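Local coordinates for protein 336aa long hypothetical dTDP-glucose 4,6-dehydratase (Pyrococcus horikoshii, PDB 2HUN) that probably catalyses the NAD-dependent 4,6-dehydration of dTDP-glucose, and binds NAD in a Rossmann fold, at residues Arg121-Ser126 and Glu228-Lys233; Tyr131-Lys136 and His277-Ser282; Gly202-Ile207 and Leu267-Glu272; Tyr185-Lys190 and Glu315-Pro320. One frame throughout, in Å; residues are numbered along the deposited sequence.

The four contacts draw together distant parts of one chain. Along the sequence the first segments come in the order contact 1, 2, 4, 3, and the second in the order 1, 3, 2, 4, so contact 3 is nested inside the loops closed by contacts 2 and 4, while the other pairs interleave. Contact 1 lies in the NAD-binding Rossmann core, between strand 121-127 and helix 220-233. Contact 3, its centre about 40 Å from that of contact 1, is the separate two-stranded sheet. Contacts 2 and 4, with centres about 26 and 28 Å from that of contact 1, join the loops after core strands 121-127 and 172-182 to a later loop (277-282) and to helix 315-318.

Contact 1. Residues Arg121-Ser126 and Glu228-Lys233; sequences RFVHVS and ELVLLK. With NAD (nicotinamide-adenine-dinucleotide), chain C.
Arg-121 opens strand 121-127 of the central Rossmann sheet and reaches across to the last turn of helix 220-233, where Val-230 and Leu-231 offer their carbonyls. From CB the side chain sets out with CG anti to the backbone N (chi1 174°), and CG lies 3.5 Å from Leu-231 CD1 as the two side chains slide past each other in opposite directions. A bend at chi2 then brings CD beside the Leu-231 carbonyl. NE donates to Leu-231 O at 3.0 Å, and NH2 to Val-230 O at 2.7 Å in a nearly straight bond (164°). Val-230 O sits in the guanidinium plane, although NH2 stands above the plane of that carbonyl. A long cation suits this place, since the C-terminal end of a helix is likely to be electronegative. NH2 also binds Ser-174 OG on strand 172-182, and NH1 bonds weakly to Asn-172 OD1. A leucine here would probably leave both buried helix carbonyls without these donors and Ser-174 without its partner. On the same side of the strand the small, branched Val-123 puts CG2 3.8 Å from Leu-231 CA. Farther along, Ser-126 O lies 3.3 Å from C6N of the NAD nicotinamide ring.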
# COMPACT_ATOMS: atom_id res chain seq x y z
N ARG A 121 -0.85 20.94 -7.50
CA ARG A 121 -0.39 19.84 -8.34
C ARG A 121 0.59 19.01 -7.52
O ARG A 121 1.63 19.51 -7.09
CB ARG A 121 0.30 20.38 -9.60
CG ARG A 121 0.94 19.31 -10.49
CD ARG A 121 -0.05 18.24 -10.93
NE ARG A 121 0.60 17.24 -11.77
CZ ARG A 121 0.17 16.00 -11.93
NH1 ARG A 121 -0.92 15.58 -11.29
NH2 ARG A 121 0.83 15.16 -12.72
N PHE A 122 0.26 17.74 -7.30
CA PHE A 122 1.08 16.85 -6.48
C PHE A 122 1.70 15.67 -7.22
O PHE A 122 1.01 14.93 -7.91
CB PHE A 122 0.21 16.35 -5.32
CG PHE A 122 0.88 15.34 -4.43
CD1 PHE A 122 2.05 15.66 -3.74
CD2 PHE A 122 0.31 14.10 -4.24
CE1 PHE A 122 2.62 14.74 -2.85
CE2 PHE A 122 0.87 13.18 -3.37
CZ PHE A 122 2.03 13.49 -2.67
N VAL A 123 3.01 15.50 -7.07
CA VAL A 123 3.72 14.38 -7.69
C VAL A 123 4.36 13.57 -6.57
O VAL A 123 5.20 14.08 -5.83
CB VAL A 123 4.82 14.85 -8.66
CG1 VAL A 123 5.67 13.65 -9.08
CG2 VAL A 123 4.19 15.50 -9.89
N HIS A 124 3.94 12.31 -6.45
CA HIS A 124 4.45 11.38 -5.43
C HIS A 124 5.53 10.53 -6.09
O HIS A 124 5.25 9.78 -7.04
CB HIS A 124 3.30 10.49 -4.95
CG HIS A 124 3.68 9.50 -3.90
ND1 HIS A 124 3.99 9.86 -2.60
CD2 HIS A 124 3.76 8.15 -3.94
CE1 HIS A 124 4.23 8.77 -1.89
NE2 HIS A 124 4.10 7.72 -2.68
N VAL A 125 6.76 10.64 -5.58
CA VAL A 125 7.89 9.87 -6.12
C VAL A 125 8.02 8.52 -5.40
O VAL A 125 8.10 8.44 -4.17
CB VAL A 125 9.22 10.66 -5.98
CG1 VAL A 125 10.36 9.88 -6.64
CG2 VAL A 125 9.08 12.02 -6.65
N SER A 126 8.03 7.44 -6.18
CA SER A 126 8.12 6.10 -5.61
C SER A 126 9.20 5.26 -6.30
O SER A 126 9.97 5.78 -7.12
CB SER A 126 6.75 5.43 -5.70
OG SER A 126 6.68 4.26 -4.91
N GLU A 228 9.62 16.43 -14.05
CA GLU A 228 9.17 17.73 -14.54
C GLU A 228 8.00 17.55 -15.50
O GLU A 228 6.97 18.22 -15.39
CB GLU A 228 10.31 18.46 -15.26
CG GLU A 228 9.86 19.73 -16.01
CD GLU A 228 11.00 20.45 -16.73
OE1 GLU A 228 11.82 19.78 -17.40
OE2 GLU A 228 11.07 21.69 -16.63
N LEU A 229 8.18 16.63 -16.44
CA LEU A 229 7.17 16.33 -17.44
C LEU A 229 5.88 15.86 -16.79
O LEU A 229 4.79 16.30 -17.17
CB LEU A 229 7.71 15.26 -18.40
CG LEU A 229 7.17 15.25 -19.83
CD1 LEU A 229 7.27 16.65 -20.43
CD2 LEU A 229 7.99 14.26 -20.65
N VAL A 230 5.99 14.95 -15.82
CA VAL A 230 4.83 14.43 -15.11
C VAL A 230 4.15 15.57 -14.35
O VAL A 230 2.93 15.65 -14.30
CB VAL A 230 5.24 13.30 -14.12
CG1 VAL A 230 4.06 12.95 -13.21
CG2 VAL A 230 5.68 12.06 -14.89
N LEU A 231 4.95 16.45 -13.75
CA LEU A 231 4.42 17.59 -13.00
C LEU A 231 3.56 18.49 -13.88
O LEU A 231 2.43 18.81 -13.53
CB LEU A 231 5.57 18.42 -12.42
CG LEU A 231 5.19 19.73 -11.72
CD1 LEU A 231 4.48 19.44 -10.42
CD2 LEU A 231 6.45 20.57 -11.47
N LEU A 232 4.10 18.89 -15.02
CA LEU A 232 3.39 19.79 -15.94
C LEU A 232 2.37 19.14 -16.87
O LEU A 232 1.42 19.79 -17.28
CB LEU A 232 4.40 20.57 -16.79
CG LEU A 232 5.49 21.40 -16.10
CD1 LEU A 232 6.47 21.90 -17.15
CD2 LEU A 232 4.86 22.56 -15.34
N LYS A 233 2.55 17.87 -17.23
CA LYS A 233 1.62 17.23 -18.16
C LYS A 233 0.98 15.92 -17.71
O LYS A 233 0.08 15.42 -18.39
CB LYS A 233 2.32 17.02 -19.50
CG LYS A 233 2.91 18.28 -20.10
CD LYS A 233 3.76 17.92 -21.29
CE LYS A 233 4.61 19.07 -21.79
NZ LYS A 233 5.51 18.60 -22.89
PA NAD C . 18.14 10.18 -0.07
O1A NAD C . 18.23 9.20 1.02
O2A NAD C . 19.39 10.67 -0.72
O5B NAD C . 17.38 11.47 0.51
C5B NAD C . 16.10 11.40 1.15
C4B NAD C . 15.86 12.84 1.65
O4B NAD C . 14.57 12.94 2.27
C3B NAD C . 16.92 13.25 2.71
O3B NAD C . 17.42 14.56 2.44
C2B NAD C . 16.14 13.11 4.04
O2B NAD C . 16.59 13.91 5.13
C1B NAD C . 14.71 13.43 3.60
N9A NAD C . 13.67 12.82 4.45
C8A NAD C . 13.51 11.52 4.78
N7A NAD C . 12.44 11.39 5.57
C5A NAD C . 11.90 12.59 5.74
C6A NAD C . 10.78 13.09 6.46
N6A NAD C . 9.97 12.32 7.18
N1A NAD C . 10.54 14.48 6.40
C2A NAD C . 11.38 15.32 5.65
N3A NAD C . 12.44 14.85 4.98
C4A NAD C . 12.68 13.51 5.03
O3 NAD C . 17.36 9.40 -1.21
PN NAD C . 16.91 9.70 -2.70
O1N NAD C . 17.60 8.60 -3.45
O2N NAD C . 17.27 11.06 -3.13
O5D NAD C . 15.34 9.34 -2.74
C5D NAD C . 14.31 10.25 -3.15
C4D NAD C . 13.03 9.45 -3.47
O4D NAD C . 13.19 8.70 -4.68
C3D NAD C . 12.64 8.47 -2.35
O3D NAD C . 11.21 8.56 -2.15
C2D NAD C . 13.07 7.09 -2.92
O2D NAD C . 12.23 6.06 -2.39
C1D NAD C . 12.91 7.31 -4.41
N1N NAD C . 13.77 6.47 -5.27
C2N NAD C . 15.20 6.63 -5.30
C3N NAD C . 15.95 5.80 -6.15
C7N NAD C . 17.49 5.92 -6.25
O7N NAD C . 18.08 5.29 -7.14
N7N NAD C . 18.14 6.70 -5.40
C4N NAD C . 15.31 4.82 -6.96
C5N NAD C . 13.90 4.69 -6.91
C6N NAD C . 13.13 5.50 -6.07

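Contact 2. Residues Tyr131-Lys136 and His277-Ser282; sequences YGDILK and HDLRYS
Ile-134 and Arg-280 hold each other at two points, and these are the direct hydrogen bonds of the contact. Ile-134 N donates to Arg-280 O at 2.9 Å, backbone to backbone, while Arg-280 NH1 returns a bond to Ile-134 O, also of 2.9 Å. Arginine suits the site because its chain, extended from CG to NE, runs alongside that carbonyl before the guanidinium turns across it (chi4 -88°). The oxygen thus lies at the guanidinium edge, close to its plane, yet NH1 approaches from above the carbonyl plane. NH1 is shared with Gly-137 O, and NH2 makes a salt bridge to Glu-247, so the flat group is fixed from several directions.

A water adds an indirect link: it donates to Gly-132 O at 3.0 Å and accepts a weak bond from Ser-282 N. The hydroxyl of Ser-282 turns instead to Glu-247 and Ser-138.

The remaining contacts are van der Waals. Asp-133 CB meets Leu-279 CB at 3.9 Å, its carboxylate passing beside the leucine methyls. Ile-134 CG2 packs near Ser-282 CB, which lies over one face of the Arg-280 guanidinium, toward its rim. Tyr-281 comes obliquely against Gly-132, with CD1 3.6 Å from Gly-132 O; a glycine takes the positive phi of this place (77°) without strain.

Neither segment is regular. The loop after strand 121-127, which leads to the helix bearing NAD-binding Tyr-151 and Lys-155, meets a loop from the C-terminal part. The side chain of Tyr-281 lies about 10 Å from the bound NAD, an arrangement fitting the extended short-chain dehydrogenase/reductase family.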
# COMPACT_ATOMS: atom_id res chain seq x y z
N TYR A 131 7.08 -3.37 -6.95
CA TYR A 131 6.64 -4.53 -7.71
C TYR A 131 7.34 -5.85 -7.37
O TYR A 131 6.89 -6.92 -7.78
CB TYR A 131 6.91 -4.32 -9.20
CG TYR A 131 6.22 -3.14 -9.83
CD1 TYR A 131 4.87 -3.20 -10.18
CD2 TYR A 131 6.92 -1.97 -10.11
CE1 TYR A 131 4.23 -2.13 -10.80
CE2 TYR A 131 6.30 -0.89 -10.74
CZ TYR A 131 4.95 -0.98 -11.08
OH TYR A 131 4.33 0.08 -11.70
N GLY A 132 8.44 -5.78 -6.63
CA GLY A 132 9.15 -7.01 -6.32
C GLY A 132 9.95 -7.44 -7.54
O GLY A 132 9.95 -6.74 -8.56
N ASP A 133 10.62 -8.58 -7.46
CA ASP A 133 11.44 -9.02 -8.59
C ASP A 133 10.69 -9.71 -9.72
O ASP A 133 9.52 -10.07 -9.59
CB ASP A 133 12.55 -9.94 -8.09
CG ASP A 133 12.03 -11.23 -7.52
OD1 ASP A 133 11.25 -11.17 -6.55
OD2 ASP A 133 12.39 -12.30 -8.05
N ILE A 134 11.37 -9.89 -10.85
CA ILE A 134 10.79 -10.53 -12.02
C ILE A 134 11.93 -11.09 -12.88
O ILE A 134 12.80 -10.35 -13.35
CB ILE A 134 9.93 -9.53 -12.83
CG1 ILE A 134 9.50 -10.15 -14.16
CG2 ILE A 134 10.71 -8.24 -13.06
CD1 ILE A 134 8.43 -9.35 -14.88
N LEU A 135 11.92 -12.40 -13.08
CA LEU A 135 12.95 -13.06 -13.87
C LEU A 135 12.95 -12.68 -15.34
O LEU A 135 14.00 -12.49 -15.94
CB LEU A 135 12.83 -14.58 -13.72
CG LEU A 135 13.43 -15.19 -12.45
CD1 LEU A 135 12.98 -14.43 -11.20
CD2 LEU A 135 13.01 -16.65 -12.36
N LYS A 136 11.76 -12.56 -15.93
CA LYS A 136 11.68 -12.20 -17.33
C LYS A 136 10.52 -11.24 -17.61
O LYS A 136 9.43 -11.40 -17.07
CB LYS A 136 11.53 -13.47 -18.18
CG LYS A 136 11.69 -13.25 -19.67
CD LYS A 136 11.41 -14.54 -20.45
CE LYS A 136 11.42 -14.30 -21.95
NZ LYS A 136 10.95 -15.49 -22.70
N HIS A 277 22.05 -10.76 -3.50
CA HIS A 277 22.18 -9.83 -4.63
C HIS A 277 21.83 -10.51 -5.95
O HIS A 277 22.53 -10.42 -6.96
CB HIS A 277 23.61 -9.27 -4.67
CG HIS A 277 23.66 -7.96 -3.93
ND1 HIS A 277 23.47 -7.86 -2.59
CD2 HIS A 277 24.00 -6.69 -4.42
CE1 HIS A 277 23.70 -6.57 -2.28
NE2 HIS A 277 24.01 -5.84 -3.36
N ASP A 278 20.69 -11.23 -5.93
CA ASP A 278 20.36 -12.19 -6.99
C ASP A 278 19.06 -11.83 -7.73
O ASP A 278 18.53 -12.60 -8.51
CB ASP A 278 20.23 -13.57 -6.35
CG ASP A 278 19.50 -13.45 -5.02
OD1 ASP A 278 19.85 -12.56 -4.25
OD2 ASP A 278 18.59 -14.24 -4.78
N LEU A 279 18.49 -10.65 -7.42
CA LEU A 279 17.15 -10.36 -7.95
C LEU A 279 17.16 -9.31 -9.07
O LEU A 279 17.96 -8.39 -9.10
CB LEU A 279 16.26 -9.90 -6.80
CG LEU A 279 16.18 -10.93 -5.68
CD1 LEU A 279 15.04 -10.63 -4.70
CD2 LEU A 279 15.94 -12.35 -6.19
N ARG A 280 16.25 -9.53 -10.04
CA ARG A 280 16.09 -8.58 -11.13
C ARG A 280 14.82 -7.74 -10.96
O ARG A 280 13.76 -8.23 -10.60
CB ARG A 280 16.00 -9.38 -12.44
CG ARG A 280 15.66 -8.52 -13.66
CD ARG A 280 15.78 -9.31 -14.98
NE ARG A 280 15.47 -8.47 -16.14
CZ ARG A 280 14.17 -8.39 -16.53
NH1 ARG A 280 13.23 -9.03 -15.86
NH2 ARG A 280 13.84 -7.64 -17.59
N TYR A 281 14.97 -6.45 -11.21
CA TYR A 281 13.87 -5.50 -11.12
C TYR A 281 13.78 -4.89 -12.50
O TYR A 281 14.80 -4.53 -13.08
CB TYR A 281 14.18 -4.43 -10.08
CG TYR A 281 14.20 -4.97 -8.68
CD1 TYR A 281 13.04 -5.02 -7.91
CD2 TYR A 281 15.38 -5.47 -8.12
CE1 TYR A 281 13.05 -5.54 -6.62
CE2 TYR A 281 15.40 -6.00 -6.83
CZ TYR A 281 14.23 -6.03 -6.09
OH TYR A 281 14.25 -6.53 -4.81
N SER A 282 12.57 -4.79 -13.05
CA SER A 282 12.42 -4.24 -14.38
C SER A 282 11.08 -3.54 -14.57
O SER A 282 10.03 -4.11 -14.30
CB SER A 282 12.58 -5.35 -15.42
OG SER A 282 12.59 -4.84 -16.73
O HOH W 1 10.49 -4.52 -10.43

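Contact 3. Residues Gly202-Ile207 and Leu267-Glu272; sequences GLKIPI and LIELVE
Leu-267 and Leu-203 meet because the Leu-267 side chain places CG anti to its carbonyl carbon (chi1 -71°); CD1 continues the chain, and the other methyl, CD2, turns to 3.3 Å from Leu-203 O. Lys-204, bent at chi2 (-65°), folds CD back to 3.7 Å from Leu-267 O. Beyond this entry the chains pair as parallel strands, 205-208 beside 268-271, with axes 34° apart.

The ladder is built from backbone bonds. Ile-205 N donates to Leu-267 O at 2.8 Å, and Ile-205 O accepts from Glu-269 N at 3.1 Å. Ile-207 N then binds Glu-269 O at 3.2 Å, but the pairing loosens at its end, where the bond from Val-271 N to Ile-207 O is long and bent. Proline is tolerated at 206 because the neighbouring residues supply the polar atoms of the ladder; Pro-206 CA gives a C-H contact to Glu-269 O of 3.5 Å.

Side chains separate by face. Ile-205, Ile-207 and Ile-268 turn to helix 250-260, meeting Leu-251, Val-254 and Leu-258, where branched aliphatic groups suit both strand and core. Ile-207 packs between Ile-268 and Leu-251, and an alanine there would probably open a gap between them. Pro-206 and Glu-269 lie on the other face, against Trp-332, which Lys-204 also touches.

Gly-202, with positive phi, closes helix 191-200 in a Schellman motif. Lys-204 NZ stays 4.8 Å from Glu-269 OE1 and bonds weakly to Glu-266 O, so the sheet depends on backbone bonds and one apolar face packed on helix 250-260, hardly on charge.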
# COMPACT_ATOMS: atom_id res chain seq x y z
N GLY A 202 43.45 3.84 -7.77
CA GLY A 202 44.12 2.59 -8.04
C GLY A 202 43.75 1.45 -7.11
O GLY A 202 44.52 0.50 -6.95
N LEU A 203 42.57 1.52 -6.50
CA LEU A 203 42.11 0.47 -5.59
C LEU A 203 41.35 -0.61 -6.35
O LEU A 203 40.70 -0.33 -7.37
CB LEU A 203 41.22 1.05 -4.49
CG LEU A 203 41.85 2.12 -3.58
CD1 LEU A 203 40.83 2.61 -2.56
CD2 LEU A 203 43.07 1.54 -2.87
N LYS A 204 41.43 -1.84 -5.86
CA LYS A 204 40.76 -2.97 -6.48
C LYS A 204 39.25 -2.84 -6.35
O LYS A 204 38.72 -2.55 -5.28
CB LYS A 204 41.21 -4.28 -5.82
CG LYS A 204 42.68 -4.62 -6.01
CD LYS A 204 43.02 -4.89 -7.47
CE LYS A 204 44.48 -5.28 -7.64
NZ LYS A 204 44.83 -5.53 -9.07
N ILE A 205 38.55 -3.07 -7.46
CA ILE A 205 37.10 -3.00 -7.47
C ILE A 205 36.58 -4.43 -7.33
O ILE A 205 36.72 -5.24 -8.24
CB ILE A 205 36.60 -2.40 -8.81
CG1 ILE A 205 37.06 -0.95 -8.92
CG2 ILE A 205 35.09 -2.52 -8.91
CD1 ILE A 205 36.99 -0.38 -10.33
N PRO A 206 35.98 -4.77 -6.18
CA PRO A 206 35.49 -6.14 -6.04
C PRO A 206 34.22 -6.39 -6.82
O PRO A 206 33.42 -5.49 -7.04
CB PRO A 206 35.25 -6.30 -4.55
CG PRO A 206 35.38 -4.91 -3.95
CD PRO A 206 35.53 -3.93 -5.06
N ILE A 207 34.04 -7.63 -7.23
CA ILE A 207 32.86 -8.08 -7.96
C ILE A 207 32.47 -9.48 -7.52
O ILE A 207 33.11 -10.47 -7.84
CB ILE A 207 33.16 -8.08 -9.45
CG1 ILE A 207 32.48 -9.28 -10.12
CG2 ILE A 207 34.68 -8.22 -9.66
CD1 ILE A 207 32.12 -8.99 -11.58
N LEU A 267 41.95 -3.74 -12.45
CA LEU A 267 41.41 -3.43 -11.13
C LEU A 267 40.27 -4.34 -10.71
O LEU A 267 39.93 -4.41 -9.53
CB LEU A 267 40.93 -1.98 -11.09
CG LEU A 267 42.01 -0.90 -11.10
CD1 LEU A 267 41.37 0.47 -11.25
CD2 LEU A 267 42.81 -0.98 -9.81
N ILE A 268 39.69 -5.05 -11.67
CA ILE A 268 38.59 -5.96 -11.36
C ILE A 268 39.08 -7.19 -10.61
O ILE A 268 39.93 -7.93 -11.11
CB ILE A 268 37.83 -6.41 -12.63
CG1 ILE A 268 37.23 -5.21 -13.34
CG2 ILE A 268 36.72 -7.37 -12.25
CD1 ILE A 268 36.45 -5.57 -14.60
N GLU A 269 38.55 -7.39 -9.41
CA GLU A 269 38.92 -8.53 -8.57
C GLU A 269 37.67 -9.34 -8.26
O GLU A 269 36.90 -9.02 -7.35
CB GLU A 269 39.56 -8.03 -7.27
CG GLU A 269 39.93 -9.13 -6.30
CD GLU A 269 41.36 -9.63 -6.46
OE1 GLU A 269 42.16 -8.96 -7.15
OE2 GLU A 269 41.68 -10.69 -5.89
N LEU A 270 37.48 -10.41 -9.03
CA LEU A 270 36.30 -11.21 -8.72
C LEU A 270 36.55 -12.13 -7.52
O LEU A 270 37.45 -12.95 -7.51
CB LEU A 270 35.97 -12.06 -9.95
CG LEU A 270 36.37 -11.39 -11.28
CD1 LEU A 270 36.26 -12.34 -12.47
CD2 LEU A 270 35.50 -10.17 -11.61
N VAL A 271 35.73 -11.92 -6.46
CA VAL A 271 35.84 -12.74 -5.26
C VAL A 271 34.70 -13.76 -5.16
O VAL A 271 33.91 -13.94 -6.08
CB VAL A 271 35.82 -11.82 -4.04
CG1 VAL A 271 37.10 -10.99 -3.99
CG2 VAL A 271 34.62 -10.89 -4.12
N GLU A 272 34.65 -14.46 -4.01
CA GLU A 272 33.55 -15.40 -3.80
C GLU A 272 32.21 -14.67 -3.64
O GLU A 272 32.14 -13.50 -3.29
CB GLU A 272 33.86 -16.25 -2.56
CG GLU A 272 34.00 -15.41 -1.29
CD GLU A 272 34.17 -16.33 -0.10
OE1 GLU A 272 33.18 -16.72 0.48
OE2 GLU A 272 35.32 -16.65 0.22

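Contact 4. Residues Tyr185-Lys190 and Glu315-Pro320; sequences YQFPEK and EWWWKP
Tyr-185 and Trp-317 form the centre of an aromatic cluster that Phe-187 completes. The tyrosine presents its edge to the face of the five-membered indole ring in a T-shaped pair, with centroids 5.2 Å apart and planes at 90°. CD1 is the atom that leads, coming to 3.6 Å from Trp-317 NE1. Phe-187 approaches obliquely from another direction, its CD1 3.9 Å from Trp-317 CH2.

Backbone groups use the same indole. Tyr-185 CA stands over the six-membered ring at 3.8 Å from its centroid, a CH-pi contact. Gln-186 O lies at the ring edge, near its plane and 3.3 Å from CZ3. That carbonyl has a true donor in Tyr-311 OH. Trp-317 reaches this loop because CG is anti to its backbone N (chi1 -174°), and a large flat group suits the place, since it can meet three successive residues at once.

A looser van der Waals contact comes from Pro-188, in the type I turn from Phe-187 to Lys-190, whose CG lies 4.4 Å from the backbone Trp-318 O. The Trp-318 indole leads away and gives NE1 to Tyr-311 O.

The polar end of Trp-317 is satisfied by Asn-46 OD1, which would fix the rotation of the indole. Ring faces and C-H edges thus supply the cohesion between helix 315-318 and the loop after strand 172-182, a loop whose Gln-186 side chain comes within about 5 Å of NAD.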
# COMPACT_ATOMS: atom_id res chain seq x y z
N TYR A 185 26.08 14.07 -6.78
CA TYR A 185 25.52 14.07 -5.44
C TYR A 185 25.05 12.74 -4.85
O TYR A 185 24.34 12.73 -3.84
CB TYR A 185 24.39 15.09 -5.35
CG TYR A 185 24.83 16.50 -5.71
CD1 TYR A 185 25.60 17.26 -4.82
CD2 TYR A 185 24.49 17.06 -6.95
CE1 TYR A 185 26.02 18.55 -5.16
CE2 TYR A 185 24.91 18.35 -7.29
CZ TYR A 185 25.67 19.09 -6.39
OH TYR A 185 26.06 20.37 -6.73
N GLN A 186 25.41 11.62 -5.46
CA GLN A 186 25.03 10.32 -4.90
C GLN A 186 26.11 9.94 -3.88
O GLN A 186 27.30 10.10 -4.16
CB GLN A 186 24.97 9.25 -5.99
CG GLN A 186 24.56 7.87 -5.48
CD GLN A 186 24.24 6.90 -6.61
OE1 GLN A 186 25.03 6.73 -7.54
NE2 GLN A 186 23.08 6.25 -6.53
N PHE A 187 25.71 9.46 -2.70
CA PHE A 187 26.69 9.09 -1.68
C PHE A 187 27.69 8.04 -2.18
O PHE A 187 27.31 7.10 -2.88
CB PHE A 187 25.97 8.62 -0.41
CG PHE A 187 25.66 9.74 0.55
CD1 PHE A 187 25.16 10.95 0.08
CD2 PHE A 187 25.89 9.60 1.91
CE1 PHE A 187 24.87 12.00 0.96
CE2 PHE A 187 25.61 10.64 2.80
CZ PHE A 187 25.10 11.84 2.33
N PRO A 188 28.97 8.20 -1.81
CA PRO A 188 30.14 7.37 -2.16
C PRO A 188 30.08 5.85 -2.06
O PRO A 188 30.79 5.17 -2.81
CB PRO A 188 31.24 7.96 -1.28
CG PRO A 188 30.50 8.44 -0.09
CD PRO A 188 29.32 9.14 -0.73
N GLU A 189 29.26 5.29 -1.18
CA GLU A 189 29.22 3.84 -1.10
C GLU A 189 28.31 3.17 -2.12
O GLU A 189 28.29 1.95 -2.22
CB GLU A 189 28.83 3.38 0.31
CG GLU A 189 27.42 3.71 0.74
CD GLU A 189 27.28 5.15 1.20
OE1 GLU A 189 28.27 5.71 1.71
OE2 GLU A 189 26.17 5.70 1.07
N LYS A 190 27.56 3.96 -2.89
CA LYS A 190 26.70 3.39 -3.92
C LYS A 190 27.63 2.90 -5.03
O LYS A 190 28.65 3.51 -5.29
CB LYS A 190 25.72 4.43 -4.47
CG LYS A 190 24.63 4.88 -3.49
CD LYS A 190 23.68 3.74 -3.15
CE LYS A 190 22.56 4.21 -2.23
NZ LYS A 190 21.59 3.11 -1.93
N GLU A 315 35.88 16.45 -5.56
CA GLU A 315 36.42 15.67 -4.46
C GLU A 315 36.04 16.33 -3.14
O GLU A 315 35.92 15.67 -2.12
CB GLU A 315 37.95 15.57 -4.59
CG GLU A 315 38.62 14.79 -3.46
CD GLU A 315 40.04 14.37 -3.79
OE1 GLU A 315 40.45 14.45 -4.96
OE2 GLU A 315 40.75 13.94 -2.85
N TRP A 316 35.82 17.64 -3.18
CA TRP A 316 35.44 18.38 -1.98
C TRP A 316 34.13 17.84 -1.39
O TRP A 316 33.95 17.83 -0.17
CB TRP A 316 35.26 19.87 -2.29
CG TRP A 316 34.04 20.18 -3.10
CD1 TRP A 316 33.93 20.17 -4.47
CD2 TRP A 316 32.75 20.52 -2.60
NE1 TRP A 316 32.65 20.50 -4.84
CE2 TRP A 316 31.90 20.72 -3.71
CE3 TRP A 316 32.23 20.69 -1.31
CZ2 TRP A 316 30.55 21.07 -3.57
CZ3 TRP A 316 30.88 21.03 -1.17
CH2 TRP A 316 30.07 21.22 -2.30
N TRP A 317 33.24 17.40 -2.27
CA TRP A 317 31.93 16.89 -1.85
C TRP A 317 31.92 15.47 -1.27
O TRP A 317 31.44 15.26 -0.16
CB TRP A 317 30.93 16.97 -3.03
CG TRP A 317 29.52 16.60 -2.64
CD1 TRP A 317 28.57 17.43 -2.11
CD2 TRP A 317 28.94 15.30 -2.69
NE1 TRP A 317 27.43 16.71 -1.82
CE2 TRP A 317 27.63 15.40 -2.17
CE3 TRP A 317 29.40 14.04 -3.12
CZ2 TRP A 317 26.77 14.30 -2.07
CZ3 TRP A 317 28.55 12.95 -3.02
CH2 TRP A 317 27.24 13.08 -2.49
N TRP A 318 32.48 14.50 -2.01
CA TRP A 318 32.47 13.11 -1.55
C TRP A 318 33.51 12.71 -0.51
O TRP A 318 33.31 11.79 0.28
CB TRP A 318 32.59 12.15 -2.74
CG TRP A 318 33.79 12.36 -3.65
CD1 TRP A 318 33.81 13.04 -4.83
CD2 TRP A 318 35.10 11.77 -3.50
NE1 TRP A 318 35.03 12.91 -5.44
CE2 TRP A 318 35.84 12.15 -4.65
CE3 TRP A 318 35.71 10.98 -2.53
CZ2 TRP A 318 37.17 11.75 -4.84
CZ3 TRP A 318 37.02 10.58 -2.72
CH2 TRP A 318 37.74 10.96 -3.86
N LYS A 319 34.64 13.40 -0.55
CA LYS A 319 35.75 13.15 0.35
C LYS A 319 35.34 13.09 1.83
O LYS A 319 35.68 12.14 2.53
CB LYS A 319 36.80 14.24 0.12
CG LYS A 319 38.08 14.01 0.86
CD LYS A 319 38.56 12.60 0.63
CE LYS A 319 39.90 12.42 1.30
NZ LYS A 319 40.07 11.01 1.77
N PRO A 320 34.60 14.09 2.33
CA PRO A 320 34.17 14.08 3.74
C PRO A 320 33.24 12.90 4.04
O PRO A 320 33.10 12.48 5.18
CB PRO A 320 33.42 15.41 3.88
CG PRO A 320 34.04 16.27 2.83
CD PRO A 320 34.21 15.34 1.67